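Local coordinates for toll-like receptor 6, Variable lymphocyte receptor B (Mus musculus, PDB 3A79), which probably recognises microbial lipopeptides together with TLR2, here as an engineered fusion of its mouse ectodomain with part of a hagfish variable lymphocyte receptor, at residues B[171-177]-B[196-202]; B[206-210]-B[229-234]; B[209-215]-B[237-241]. One frame throughout, in Å; residues are numbered along the deposited sequence.

Contact 1 of 3, residues B[171-177]-B[196-202]; sequences LSCILLD and TTVLHLV
Leu175 and His200 meet across adjacent parallel strands of a leucine-rich-repeat solenoid, within the Toll-like receptor part of the fusion. The pair illustrates how such a repeat sorts its side chains: alternate residues go to the concave surface and to the interior. Strands 173-177 and 198-202 approach to 4.7 Å between their short axes, at an angle of 16°, and each residue lies beside its equivalent in the next repeat.

On the partly exposed face, Leu175 and His200 lie side by side and point the same way. With CG of Leu175 opposite its own backbone N (chi1 173°), the branch ending in CD1 leans over the imidazole, and CD1 sits 4.0 Å from the centroid of the His200 ring, 28° off the normal, as a CH-pi contact over one face. The same Leu175 CD1 also touches Val202 CG2 at 3.9 Å. ND1 of His200 is turned toward the following strand, where it makes a weak hydrogen bond to Gln224 O. Farther along this face, Asp177 sends OD1 to the backbone N of Phe130 and OD2 to Val179 N, tying the strand to an earlier loop.

On the buried face, Leu199 reaches back under its neighbour, CD1 lying 3.8 Å from Ile174 CG2. Leu176 and Leu201 run alongside one another in a common direction, with Leu176 CB 3.7 Å from Leu201 CD2.

The carbonyl oxygen of Leu176 serves two neighbours on the other strand, accepting a hydrogen bond from Val202 N at 3.0 Å and a CA-H contact from Leu201 CA at 3.2 Å.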
loop_
_atom_site.group_PDB
_atom_site.type_symbol
_atom_site.label_atom_id
_atom_site.label_comp_id
_atom_site.label_asym_id
_atom_site.label_seq_id
_atom_site.Cartn_x
_atom_site.Cartn_y
_atom_site.Cartn_z
ATOM N N LEU B 171 -26.027 -38.239 -15.387
ATOM C CA LEU B 171 -25.896 -37.341 -14.261
ATOM C C LEU B 171 -24.902 -36.211 -14.515
ATOM O O LEU B 171 -23.917 -36.384 -15.241
ATOM C CB LEU B 171 -25.467 -38.130 -13.028
ATOM C CG LEU B 171 -26.506 -39.065 -12.425
ATOM C CD1 LEU B 171 -25.832 -39.938 -11.397
ATOM C CD2 LEU B 171 -27.656 -38.274 -11.805
ATOM N N SER B 172 -25.167 -35.062 -13.889
ATOM C CA SER B 172 -24.284 -33.902 -13.954
ATOM C C SER B 172 -23.650 -33.559 -12.603
ATOM O O SER B 172 -22.479 -33.162 -12.542
ATOM C CB SER B 172 -25.022 -32.694 -14.518
ATOM O OG SER B 172 -24.883 -32.644 -15.922
ATOM N N CYS B 173 -24.413 -33.699 -11.521
ATOM C CA CYS B 173 -23.811 -33.579 -10.198
ATOM C C CYS B 173 -24.252 -34.679 -9.250
ATOM O O CYS B 173 -25.438 -34.980 -9.134
ATOM C CB CYS B 173 -24.057 -32.201 -9.564
ATOM S SG CYS B 173 -22.951 -31.854 -8.134
ATOM N N ILE B 174 -23.265 -35.286 -8.599
ATOM C CA ILE B 174 -23.481 -36.142 -7.445
ATOM C C ILE B 174 -22.873 -35.441 -6.242
ATOM O O ILE B 174 -21.655 -35.320 -6.115
ATOM C CB ILE B 174 -22.844 -37.545 -7.620
ATOM C CG1 ILE B 174 -23.541 -38.299 -8.753
ATOM C CG2 ILE B 174 -22.933 -38.351 -6.322
ATOM C CD1 ILE B 174 -23.427 -39.786 -8.645
ATOM N N LEU B 175 -23.735 -34.935 -5.378
ATOM C CA LEU B 175 -23.275 -34.338 -4.146
ATOM C C LEU B 175 -23.404 -35.402 -3.069
ATOM O O LEU B 175 -24.465 -35.996 -2.906
ATOM C CB LEU B 175 -24.103 -33.098 -3.794
ATOM C CG LEU B 175 -23.732 -32.571 -2.412
ATOM C CD1 LEU B 175 -22.328 -32.007 -2.418
ATOM C CD2 LEU B 175 -24.704 -31.554 -1.935
ATOM N N LEU B 176 -22.317 -35.647 -2.346
ATOM C CA LEU B 176 -22.282 -36.710 -1.348
ATOM C C LEU B 176 -21.543 -36.268 -0.095
ATOM O O LEU B 176 -20.420 -35.767 -0.169
ATOM C CB LEU B 176 -21.592 -37.921 -1.946
ATOM C CG LEU B 176 -21.404 -39.183 -1.125
ATOM C CD1 LEU B 176 -22.684 -39.570 -0.397
ATOM C CD2 LEU B 176 -20.962 -40.276 -2.089
ATOM N N ASP B 177 -22.167 -36.439 1.061
ATOM C CA ASP B 177 -21.524 -35.977 2.277
ATOM C C ASP B 177 -21.320 -37.063 3.318
ATOM O O ASP B 177 -22.211 -37.863 3.619
ATOM C CB ASP B 177 -22.281 -34.823 2.897
ATOM C CG ASP B 177 -23.390 -35.289 3.789
ATOM O OD1 ASP B 177 -24.495 -35.482 3.267
ATOM O OD2 ASP B 177 -23.164 -35.458 5.004
ATOM N N THR B 196 -20.395 -39.358 -13.558
ATOM C CA THR B 196 -20.931 -38.015 -13.334
ATOM C C THR B 196 -19.996 -37.009 -13.950
ATOM O O THR B 196 -18.789 -37.227 -13.979
ATOM C CB THR B 196 -20.982 -37.650 -11.848
ATOM O OG1 THR B 196 -21.350 -38.792 -11.071
ATOM C CG2 THR B 196 -21.991 -36.566 -11.626
ATOM N N THR B 197 -20.537 -35.900 -14.430
ATOM C CA THR B 197 -19.674 -34.773 -14.760
ATOM C C THR B 197 -18.938 -34.269 -13.500
ATOM O O THR B 197 -17.701 -34.205 -13.463
ATOM C CB THR B 197 -20.447 -33.624 -15.422
ATOM O OG1 THR B 197 -20.984 -34.076 -16.669
ATOM C CG2 THR B 197 -19.513 -32.438 -15.673
ATOM N N VAL B 198 -19.692 -33.935 -12.461
ATOM C CA VAL B 198 -19.082 -33.454 -11.232
ATOM C C VAL B 198 -19.317 -34.411 -10.069
ATOM O O VAL B 198 -20.409 -34.945 -9.907
ATOM C CB VAL B 198 -19.610 -32.051 -10.867
ATOM C CG1 VAL B 198 -19.012 -31.567 -9.565
ATOM C CG2 VAL B 198 -19.312 -31.067 -11.988
ATOM N N LEU B 199 -18.278 -34.645 -9.275
ATOM C CA LEU B 199 -18.448 -35.333 -8.003
ATOM C C LEU B 199 -18.005 -34.423 -6.878
ATOM O O LEU B 199 -16.831 -34.075 -6.791
ATOM C CB LEU B 199 -17.641 -36.623 -7.945
ATOM C CG LEU B 199 -17.783 -37.339 -6.600
ATOM C CD1 LEU B 199 -19.243 -37.541 -6.255
ATOM C CD2 LEU B 199 -17.081 -38.654 -6.643
ATOM N N HIS B 200 -18.945 -34.038 -6.022
ATOM C CA HIS B 200 -18.645 -33.159 -4.898
ATOM C C HIS B 200 -18.806 -33.914 -3.588
ATOM O O HIS B 200 -19.885 -34.439 -3.276
ATOM C CB HIS B 200 -19.568 -31.942 -4.906
ATOM C CG HIS B 200 -19.179 -30.877 -3.926
ATOM N ND1 HIS B 200 -18.284 -31.098 -2.900
ATOM C CD2 HIS B 200 -19.583 -29.590 -3.801
ATOM C CE1 HIS B 200 -18.137 -29.989 -2.197
ATOM N NE2 HIS B 200 -18.914 -29.059 -2.725
ATOM N N LEU B 201 -17.722 -33.962 -2.823
ATOM C CA LEU B 201 -17.712 -34.680 -1.561
ATOM C C LEU B 201 -17.491 -33.715 -0.399
ATOM O O LEU B 201 -16.549 -32.925 -0.403
ATOM C CB LEU B 201 -16.627 -35.759 -1.583
ATOM C CG LEU B 201 -16.751 -36.729 -2.753
ATOM C CD1 LEU B 201 -15.481 -37.530 -2.932
ATOM C CD2 LEU B 201 -17.943 -37.636 -2.535
ATOM N N VAL B 202 -18.371 -33.774 0.592
ATOM C CA VAL B 202 -18.247 -32.913 1.763
ATOM C C VAL B 202 -18.005 -33.777 2.999
ATOM O O VAL B 202 -18.709 -34.764 3.217
ATOM C CB VAL B 202 -19.516 -32.027 1.969
ATOM C CG1 VAL B 202 -19.238 -30.934 2.964
ATOM C CG2 VAL B 202 -19.986 -31.436 0.648
#

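Contact 2 of 3, residues B[206-210]-B[229-234]; sequences NSLFS and KLNDEN. With BMA (beta-D-mannopyranose), chain F; NAG (2-acetamido-2-deoxy-beta-D-glucopyranose), chain C.
Phe209 and Asn234 carry the hydrogen bonding that joins these two loops of successive leucine-rich repeats in the receptor part of the fusion. Asn234 ND2 donates to Phe209 O at 3.0 Å, on a lone pair of that carbonyl, and also to Lys229 O at 3.2 Å within its own loop. Both acceptors lie near the amide plane, which fixes the rotation of the amide about its CB-CG bond, while Asn234 OD1 takes the N-H of Asn231 at 2.8 Å. Lys229 O is gripped twice, because Phe209 N donates to it as well, at 3.1 Å. An alanine in place of Asn234 would take away the side-chain amide, and would probably leave Phe209 O and the N-H of Asn231 without these mates.

Van der Waals contacts border the polar centre. Leu208 CD2 rests 3.7 Å from Lys229 CG, and the two methyls of Leu208 lie against the amide nitrogen ND2 of Asn231, whose side chain crosses at about a right angle. Phe209 CB packs on Leu230 CD2 at 4.0 Å.

Sugar contacts occupy the far end, where Asn206 ND2 donates to O5 of the beta-D-mannopyranose of a glycan at 2.9 Å.

The pairing thus links the loop after strand 198-203 to the loop between strand 222-229 and helix 235-246; Leu230 continues inward to Leu238 of that helix and Cys265 of helix 263-273.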
loop_
_atom_site.group_PDB
_atom_site.type_symbol
_atom_site.label_atom_id
_atom_site.label_comp_id
_atom_site.label_asym_id
_atom_site.label_seq_id
_atom_site.Cartn_x
_atom_site.Cartn_y
_atom_site.Cartn_z
ATOM N N ASN B 206 -15.164 -30.521 11.330
ATOM C CA ASN B 206 -14.563 -30.251 12.624
ATOM C C ASN B 206 -13.686 -31.369 13.125
ATOM O O ASN B 206 -13.780 -31.769 14.286
ATOM C CB ASN B 206 -15.645 -29.982 13.659
ATOM C CG ASN B 206 -16.014 -28.540 13.730
ATOM O OD1 ASN B 206 -15.139 -27.672 13.753
ATOM N ND2 ASN B 206 -17.315 -28.258 13.761
ATOM N N SER B 207 -12.833 -31.877 12.254
ATOM C CA SER B 207 -11.956 -32.964 12.646
ATOM C C SER B 207 -10.953 -33.275 11.567
ATOM O O SER B 207 -11.046 -32.788 10.434
ATOM C CB SER B 207 -12.755 -34.227 12.978
ATOM O OG SER B 207 -13.731 -34.472 11.985
ATOM N N LEU B 208 -9.982 -34.092 11.943
ATOM C CA LEU B 208 -9.001 -34.558 11.005
ATOM C C LEU B 208 -9.742 -35.392 9.978
ATOM O O LEU B 208 -10.690 -36.094 10.316
ATOM C CB LEU B 208 -7.936 -35.354 11.750
ATOM C CG LEU B 208 -7.100 -34.427 12.639
ATOM C CD1 LEU B 208 -6.067 -35.172 13.467
ATOM C CD2 LEU B 208 -6.424 -33.378 11.748
ATOM N N PHE B 209 -9.347 -35.263 8.716
ATOM C CA PHE B 209 -9.953 -36.023 7.636
ATOM C C PHE B 209 -9.651 -37.488 7.861
ATOM O O PHE B 209 -8.485 -37.873 7.970
ATOM C CB PHE B 209 -9.366 -35.579 6.297
ATOM C CG PHE B 209 -9.658 -36.521 5.160
ATOM C CD1 PHE B 209 -10.776 -36.333 4.355
ATOM C CD2 PHE B 209 -8.812 -37.587 4.890
ATOM C CE1 PHE B 209 -11.044 -37.198 3.307
ATOM C CE2 PHE B 209 -9.078 -38.450 3.848
ATOM C CZ PHE B 209 -10.196 -38.257 3.054
ATOM N N SER B 210 -10.687 -38.316 7.941
ATOM C CA SER B 210 -10.450 -39.718 8.266
ATOM C C SER B 210 -11.308 -40.673 7.459
ATOM O O SER B 210 -11.946 -41.553 8.014
ATOM C CB SER B 210 -10.640 -39.968 9.765
ATOM O OG SER B 210 -12.014 -40.020 10.108
ATOM N N LYS B 229 -8.990 -31.275 6.661
ATOM C CA LYS B 229 -8.066 -30.875 7.720
ATOM C C LYS B 229 -6.970 -31.917 7.888
ATOM O O LYS B 229 -7.245 -33.052 8.275
ATOM C CB LYS B 229 -8.818 -30.709 9.035
ATOM C CG LYS B 229 -7.962 -30.319 10.227
ATOM C CD LYS B 229 -8.835 -30.254 11.478
ATOM C CE LYS B 229 -8.156 -29.570 12.655
ATOM N NZ LYS B 229 -9.180 -29.032 13.603
ATOM N N LEU B 230 -5.727 -31.532 7.610
ATOM C CA LEU B 230 -4.615 -32.475 7.635
ATOM C C LEU B 230 -3.450 -31.995 8.475
ATOM O O LEU B 230 -3.090 -30.823 8.440
ATOM C CB LEU B 230 -4.103 -32.723 6.219
ATOM C CG LEU B 230 -5.169 -32.934 5.155
ATOM C CD1 LEU B 230 -4.613 -32.632 3.777
ATOM C CD2 LEU B 230 -5.692 -34.355 5.247
ATOM N N ASN B 231 -2.867 -32.909 9.236
ATOM C CA ASN B 231 -1.498 -32.732 9.694
ATOM C C ASN B 231 -0.605 -33.716 8.945
ATOM O O ASN B 231 -0.962 -34.168 7.857
ATOM C CB ASN B 231 -1.371 -32.877 11.214
ATOM C CG ASN B 231 -2.313 -33.905 11.784
ATOM O OD1 ASN B 231 -2.274 -35.067 11.399
ATOM N ND2 ASN B 231 -3.156 -33.486 12.720
ATOM N N ASP B 232 0.552 -34.045 9.497
ATOM C CA ASP B 232 1.433 -34.981 8.803
ATOM C C ASP B 232 0.989 -36.423 9.041
ATOM O O ASP B 232 1.209 -37.296 8.197
ATOM C CB ASP B 232 2.878 -34.780 9.238
ATOM C CG ASP B 232 3.289 -33.321 9.217
ATOM O OD1 ASP B 232 3.009 -32.646 8.203
ATOM O OD2 ASP B 232 3.886 -32.853 10.209
ATOM N N GLU B 233 0.334 -36.650 10.182
ATOM C CA GLU B 233 -0.106 -37.979 10.609
ATOM C C GLU B 233 -1.277 -38.559 9.808
ATOM O O GLU B 233 -1.496 -39.771 9.825
ATOM C CB GLU B 233 -0.456 -37.974 12.100
ATOM C CG GLU B 233 0.745 -37.832 13.029
ATOM C CD GLU B 233 0.486 -38.406 14.422
ATOM O OE1 GLU B 233 -0.688 -38.420 14.852
ATOM O OE2 GLU B 233 1.456 -38.848 15.083
ATOM N N ASN B 234 -2.035 -37.701 9.125
ATOM C CA ASN B 234 -3.159 -38.156 8.304
ATOM C C ASN B 234 -3.070 -37.660 6.869
ATOM O O ASN B 234 -4.018 -37.819 6.093
ATOM C CB ASN B 234 -4.510 -37.764 8.915
ATOM C CG ASN B 234 -4.871 -36.301 8.667
ATOM O OD1 ASN B 234 -4.007 -35.425 8.659
ATOM N ND2 ASN B 234 -6.154 -36.037 8.466
HETATM C C1 BMA F . -18.258 -24.846 13.205
HETATM C C2 BMA F . -19.741 -25.063 12.886
HETATM C C3 BMA F . -20.629 -24.824 14.115
HETATM C C4 BMA F . -20.053 -25.483 15.374
HETATM C C5 BMA F . -18.581 -25.102 15.536
HETATM C C6 BMA F . -17.953 -25.726 16.783
HETATM O O2 BMA F . -19.929 -26.374 12.363
HETATM O O3 BMA F . -21.963 -25.235 13.853
HETATM O O4 BMA F . -20.768 -25.088 16.527
HETATM O O5 BMA F . -17.878 -25.523 14.387
HETATM O O6 BMA F . -16.553 -25.527 16.777
HETATM C C1 NAG C . -14.501 -23.662 9.751
HETATM C C2 NAG C . -14.168 -23.849 11.232
HETATM C C3 NAG C . -15.210 -24.705 11.970
HETATM C C4 NAG C . -16.635 -24.345 11.575
HETATM C C5 NAG C . -16.740 -24.364 10.065
HETATM C C6 NAG C . -18.153 -24.027 9.640
HETATM C C7 NAG C . -11.885 -23.678 12.022
HETATM C C8 NAG C . -10.508 -24.272 12.125
HETATM N N2 NAG C . -12.823 -24.382 11.378
HETATM O O3 NAG C . -15.055 -24.679 13.379
HETATM O O4 NAG C . -17.501 -25.331 12.085
HETATM O O5 NAG C . -15.868 -23.406 9.517
HETATM O O6 NAG C . -18.310 -22.645 9.851
HETATM O O7 NAG C . -12.109 -22.574 12.522
#

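Contact 3 of 3, residues B[209-215]-B[237-241]; sequences FSVQVNM and RLMTF. With NAG (2-acetamido-2-deoxy-beta-D-glucopyranose), chain M.
The loop from Phe209 to Val213 runs alongside residues 237-241, a turn of helix 235-246, without a hydrogen bond between them, CA of Phe209 lying 7.2 Å from CA of Leu238 and CA of Gln212 6.6 Å from CA of Phe241. In a leucine-rich-repeat solenoid such connecting segments form the convex side, and this place in the receptor part of the fusion shows how aromatic residues can join a connecting loop to a neighbouring helix there.

The centre is a T-shaped pair. The edge of Phe209 is directed at the face of Phe241, with ring centroids 5.6 Å apart and planes at 72°. Phe209 is itself sandwiched: Leu238 CD1 sits over one face, 3.9 Å from the ring centroid, while the backbone N of Val211 lies above the opposite face, offset toward the rim.

Phe241 extends away from its helix with CG anti to the backbone N (chi1 168°), which carries the ring into the bend of the facing chain. There Val211 CG1 approaches Phe241 CE1 to 3.6 Å, and the carbonyl oxygen of Val213 comes near CD1. Met215 closes the group with an oblique Met-aromatic contact, its SD 5.2 Å from the Phe241 centroid. These residues are buried, so the two rings sit in a continuous apolar cluster.

At the outer side Arg237 bends back along the loop. One face of its guanidinium covers Ser210 CA, and Gln212 OE1 stands 3.7 Å from Arg237 NE without forming a hydrogen bond.

Beyond the cluster, Asn214 bears an N-linked sugar, its ND2 joined covalently to C1 of 2-acetamido-2-deoxy-beta-D-glucopyranose at 1.5 Å.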
loop_
_atom_site.group_PDB
_atom_site.type_symbol
_atom_site.label_atom_id
_atom_site.label_comp_id
_atom_site.label_asym_id
_atom_site.label_seq_id
_atom_site.Cartn_x
_atom_site.Cartn_y
_atom_site.Cartn_z
ATOM N N PHE B 209 -9.347 -35.263 8.716
ATOM C CA PHE B 209 -9.953 -36.023 7.636
ATOM C C PHE B 209 -9.651 -37.488 7.861
ATOM O O PHE B 209 -8.485 -37.873 7.970
ATOM C CB PHE B 209 -9.366 -35.579 6.297
ATOM C CG PHE B 209 -9.658 -36.521 5.160
ATOM C CD1 PHE B 209 -10.776 -36.333 4.355
ATOM C CD2 PHE B 209 -8.812 -37.587 4.890
ATOM C CE1 PHE B 209 -11.044 -37.198 3.307
ATOM C CE2 PHE B 209 -9.078 -38.450 3.848
ATOM C CZ PHE B 209 -10.196 -38.257 3.054
ATOM N N SER B 210 -10.687 -38.316 7.941
ATOM C CA SER B 210 -10.450 -39.718 8.266
ATOM C C SER B 210 -11.308 -40.673 7.459
ATOM O O SER B 210 -11.946 -41.553 8.014
ATOM C CB SER B 210 -10.640 -39.968 9.765
ATOM O OG SER B 210 -12.014 -40.020 10.108
ATOM N N VAL B 211 -11.325 -40.513 6.147
ATOM C CA VAL B 211 -12.105 -41.427 5.335
ATOM C C VAL B 211 -11.264 -42.563 4.741
ATOM O O VAL B 211 -10.219 -42.333 4.117
ATOM C CB VAL B 211 -12.885 -40.696 4.246
ATOM C CG1 VAL B 211 -13.717 -41.678 3.456
ATOM C CG2 VAL B 211 -13.773 -39.686 4.874
ATOM N N GLN B 212 -11.742 -43.788 4.956
ATOM C CA GLN B 212 -11.085 -44.988 4.464
ATOM C C GLN B 212 -11.897 -45.715 3.388
ATOM O O GLN B 212 -11.523 -46.795 2.957
ATOM C CB GLN B 212 -10.793 -45.943 5.624
ATOM C CG GLN B 212 -9.505 -45.662 6.387
ATOM C CD GLN B 212 -9.325 -46.584 7.586
ATOM O OE1 GLN B 212 -9.034 -46.128 8.690
ATOM N NE2 GLN B 212 -9.508 -47.888 7.372
ATOM N N VAL B 213 -13.012 -45.134 2.969
ATOM C CA VAL B 213 -13.811 -45.694 1.891
ATOM C C VAL B 213 -13.042 -45.710 0.571
ATOM O O VAL B 213 -12.483 -44.695 0.147
ATOM C CB VAL B 213 -15.117 -44.884 1.690
ATOM C CG1 VAL B 213 -15.735 -45.172 0.337
ATOM C CG2 VAL B 213 -16.106 -45.168 2.810
ATOM N N ASN B 214 -13.021 -46.875 -0.071
ATOM C CA ASN B 214 -12.430 -47.038 -1.399
ATOM C C ASN B 214 -13.428 -46.576 -2.475
ATOM O O ASN B 214 -14.416 -47.261 -2.744
ATOM C CB ASN B 214 -12.019 -48.507 -1.600
ATOM C CG ASN B 214 -11.080 -48.722 -2.793
ATOM O OD1 ASN B 214 -10.573 -47.771 -3.383
ATOM N ND2 ASN B 214 -10.836 -50.002 -3.136
ATOM N N MET B 215 -13.186 -45.412 -3.076
ATOM C CA MET B 215 -14.127 -44.861 -4.053
ATOM C C MET B 215 -13.687 -44.943 -5.499
ATOM O O MET B 215 -12.806 -44.206 -5.930
ATOM C CB MET B 215 -14.441 -43.402 -3.745
ATOM C CG MET B 215 -15.159 -43.215 -2.450
ATOM S SD MET B 215 -16.286 -41.835 -2.524
ATOM C CE MET B 215 -16.951 -41.937 -0.864
ATOM N N ARG B 237 -3.511 -40.601 4.479
ATOM C CA ARG B 237 -4.915 -41.024 4.426
ATOM C C ARG B 237 -5.668 -40.351 3.273
ATOM O O ARG B 237 -6.420 -41.018 2.546
ATOM C CB ARG B 237 -5.627 -40.718 5.744
ATOM C CG ARG B 237 -6.848 -41.580 6.047
ATOM C CD ARG B 237 -6.536 -42.619 7.129
ATOM N NE ARG B 237 -7.619 -42.725 8.110
ATOM C CZ ARG B 237 -7.604 -42.171 9.323
ATOM N NH1 ARG B 237 -6.550 -41.468 9.732
ATOM N NH2 ARG B 237 -8.644 -42.328 10.135
ATOM N N LEU B 238 -5.464 -39.036 3.118
ATOM C CA LEU B 238 -6.088 -38.274 2.035
ATOM C C LEU B 238 -5.553 -38.640 0.662
ATOM O O LEU B 238 -6.317 -38.735 -0.295
ATOM C CB LEU B 238 -5.921 -36.766 2.225
ATOM C CG LEU B 238 -6.498 -35.982 1.034
ATOM C CD1 LEU B 238 -7.998 -36.216 0.926
ATOM C CD2 LEU B 238 -6.207 -34.504 1.099
ATOM N N MET B 239 -4.238 -38.821 0.560
ATOM C CA MET B 239 -3.615 -39.177 -0.716
ATOM C C MET B 239 -4.083 -40.541 -1.218
ATOM O O MET B 239 -4.256 -40.740 -2.421
ATOM C CB MET B 239 -2.086 -39.113 -0.623
ATOM C CG MET B 239 -1.493 -37.716 -0.885
ATOM S SD MET B 239 0.252 -37.598 -0.436
ATOM C CE MET B 239 1.017 -38.693 -1.634
ATOM N N THR B 240 -4.297 -41.468 -0.288
ATOM C CA THR B 240 -4.839 -42.786 -0.613
ATOM C C THR B 240 -6.290 -42.708 -1.087
ATOM O O THR B 240 -6.679 -43.343 -2.082
ATOM C CB THR B 240 -4.827 -43.698 0.606
ATOM O OG1 THR B 240 -3.479 -43.893 1.053
ATOM C CG2 THR B 240 -5.451 -45.011 0.260
ATOM N N PHE B 241 -7.093 -41.947 -0.348
ATOM C CA PHE B 241 -8.502 -41.810 -0.666
ATOM C C PHE B 241 -8.665 -41.193 -2.049
ATOM O O PHE B 241 -9.605 -41.524 -2.782
ATOM C CB PHE B 241 -9.211 -40.973 0.400
ATOM C CG PHE B 241 -10.600 -40.542 0.013
ATOM C CD1 PHE B 241 -11.699 -41.327 0.325
ATOM C CD2 PHE B 241 -10.809 -39.345 -0.662
ATOM C CE1 PHE B 241 -12.983 -40.927 -0.031
ATOM C CE2 PHE B 241 -12.091 -38.944 -1.025
ATOM C CZ PHE B 241 -13.178 -39.732 -0.711
HETATM C C1 NAG M . -10.434 -50.178 -4.524
HETATM C C2 NAG M . -9.301 -51.213 -4.601
HETATM C C3 NAG M . -8.901 -51.442 -6.057
HETATM C C4 NAG M . -10.101 -51.939 -6.847
HETATM C C5 NAG M . -11.336 -51.030 -6.701
HETATM C C6 NAG M . -12.583 -51.799 -7.195
HETATM C C7 NAG M . -8.005 -50.131 -2.738
HETATM C C8 NAG M . -8.360 -50.741 -1.410
HETATM N N2 NAG M . -8.105 -50.926 -3.805
HETATM O O3 NAG M . -7.856 -52.389 -6.139
HETATM O O4 NAG M . -9.712 -52.069 -8.201
HETATM O O5 NAG M . -11.536 -50.567 -5.359
HETATM O O6 NAG M . -13.745 -51.029 -7.456
HETATM O O7 NAG M . -7.615 -48.960 -2.805
#

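In the fold
The three contacts run from the concave strands of the solenoid round to its convex side, where loop 209-213 meets helix 235-246. Contacts 2 and 3 share Phe209 and Ser210, their centres 11 Å apart, and Leu230 CD1 meets Leu238 CD2 at 3.6 Å where they join. Contact 1 lies about 17 Å, centre to centre, from contact 3, yet the two touch through the interior, Leu201 CD1 packing on Phe241 CZ at 3.9 Å. Contact 2 adjoins contact 1 in sequence, with centres about 22 Å apart and no further touch. Glycans border the group: one is met by Asn206 in contact 2, and another is attached in contact 3.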